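Local coordinates for protein YECBM32 (PDB 2JDA) that binds polygalacturonic acid, a main component of plant cell-wall pectin, in the periplasm as a calcium-containing carbohydrate-binding module of family 32, at residues V11-S16 / N28-D33. Numbering follows the deposited sequence.
Sequences VAVTAS and NIADGD. With CA (calcium ion), chain C.
The flat group here is the carboxylate of Asp-31, which lies on the calcium side of 28-33 and takes no part in the apolar touch between Val-13 and Ile-29. Its OD1 binds the calcium ion at 2.5 Å. The same oxygen accepts from the backbone N of Asp-33 at 3.1 Å, met 56° out of the carboxylate plane; this is an Asx turn. Calcium and this N lie on opposite sides of the plane, the metal being the closer to it. OD2 has a hydrogen-bond partner of its own. A chi1 of 60° sets the group between its own backbone N and carbonyl carbon, where OD1 reaches the metal. The backbone O atoms of Asn-28 and Asp-33 each bind calcium at 2.3 Å. Thr-36, Asn-129 and Glu-130 supply the other protein ligands.

Of residues 11-16, only Val-13 touches 28-33. CG1 of Val-13 lies 4.0 Å from CG2 of Ile-29, and the two side chains cross at about a right angle. CG2 of Val-13 lies 4.2 Å from CB of Ala-30. Val-13 also packs on Pro-26 and Val-46, whereas Ile-29 is buried against Trp-38, Ile-128 and Ile-131. The contact thus joins an outermost strand of the five-stranded sheet to the calcium-binding loop of an F5/8 type C (galactose-binding-like) beta-sandwich.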
# COMPACT_ATOMS: atom_id res chain seq x y z
N VAL A 11 -12.99 3.23 -2.24
CA VAL A 11 -13.96 3.28 -3.35
C VAL A 11 -13.37 3.30 -4.74
O VAL A 11 -14.04 2.97 -5.71
CB VAL A 11 -14.93 4.47 -3.25
CG1 VAL A 11 -15.72 4.37 -1.99
CG2 VAL A 11 -14.24 5.83 -3.36
N ALA A 12 -12.09 3.60 -4.86
CA ALA A 12 -11.47 3.69 -6.18
C ALA A 12 -9.98 3.51 -6.00
O ALA A 12 -9.41 3.99 -5.04
CB ALA A 12 -11.77 4.99 -6.81
N VAL A 13 -9.40 2.78 -6.92
CA VAL A 13 -7.96 2.55 -6.96
C VAL A 13 -7.48 2.93 -8.34
O VAL A 13 -8.13 2.57 -9.35
CB VAL A 13 -7.56 1.09 -6.66
CG1 VAL A 13 -6.04 0.91 -6.71
CG2 VAL A 13 -8.12 0.64 -5.36
N THR A 14 -6.35 3.63 -8.42
CA THR A 14 -5.70 3.94 -9.68
C THR A 14 -4.23 3.59 -9.52
O THR A 14 -3.71 3.49 -8.41
CB THR A 14 -5.89 5.40 -10.11
OG1 THR A 14 -5.46 6.27 -9.04
CG2 THR A 14 -7.32 5.72 -10.39
N ALA A 15 -3.53 3.46 -10.62
CA ALA A 15 -2.10 3.17 -10.57
C ALA A 15 -1.35 3.68 -11.80
O ALA A 15 -1.94 3.92 -12.86
CB ALA A 15 -1.88 1.68 -10.39
N SER A 16 -0.03 3.77 -11.67
CA SER A 16 0.83 4.14 -12.76
C SER A 16 0.76 3.13 -13.90
O SER A 16 0.96 3.52 -15.05
CB SER A 16 2.27 4.19 -12.27
OG SER A 16 2.68 3.01 -11.67
N ASN A 28 -7.11 -5.18 -7.54
CA ASN A 28 -6.72 -6.38 -6.80
C ASN A 28 -6.09 -6.03 -5.46
O ASN A 28 -5.93 -6.90 -4.61
CB ASN A 28 -5.74 -7.29 -7.57
CG ASN A 28 -6.34 -8.12 -8.70
OD1 ASN A 28 -5.56 -8.77 -9.48
ND2 ASN A 28 -7.61 -8.14 -8.81
N ILE A 29 -5.62 -4.80 -5.28
CA ILE A 29 -4.95 -4.46 -4.03
C ILE A 29 -5.94 -4.26 -2.91
O ILE A 29 -5.52 -4.17 -1.76
CB ILE A 29 -4.08 -3.16 -4.25
CG1 ILE A 29 -2.90 -3.15 -3.32
CG2 ILE A 29 -4.91 -1.89 -4.11
CD1 ILE A 29 -1.96 -1.98 -3.54
N ALA A 30 -7.23 -4.16 -3.22
CA ALA A 30 -8.24 -3.78 -2.24
C ALA A 30 -9.50 -4.63 -2.31
O ALA A 30 -10.58 -4.14 -1.93
CB ALA A 30 -8.58 -2.32 -2.40
N ASP A 31 -9.36 -5.88 -2.78
CA ASP A 31 -10.54 -6.75 -3.02
C ASP A 31 -10.79 -7.72 -1.91
O ASP A 31 -11.71 -8.54 -2.00
CB ASP A 31 -10.43 -7.47 -4.36
CG ASP A 31 -9.24 -8.35 -4.48
OD1 ASP A 31 -8.41 -8.45 -3.53
OD2 ASP A 31 -9.09 -9.07 -5.48
N GLY A 32 -10.00 -7.63 -0.85
CA GLY A 32 -10.19 -8.52 0.29
C GLY A 32 -9.70 -9.93 0.08
O GLY A 32 -9.89 -10.82 0.94
N ASP A 33 -8.96 -10.15 -0.99
CA ASP A 33 -8.47 -11.46 -1.34
C ASP A 33 -6.91 -11.43 -1.41
O ASP A 33 -6.36 -10.82 -2.33
CB ASP A 33 -9.09 -11.84 -2.68
CG ASP A 33 -8.77 -13.24 -3.11
OD1 ASP A 33 -7.88 -13.89 -2.52
OD2 ASP A 33 -9.39 -13.79 -4.05
CA CA C . -5.94 -8.79 -3.32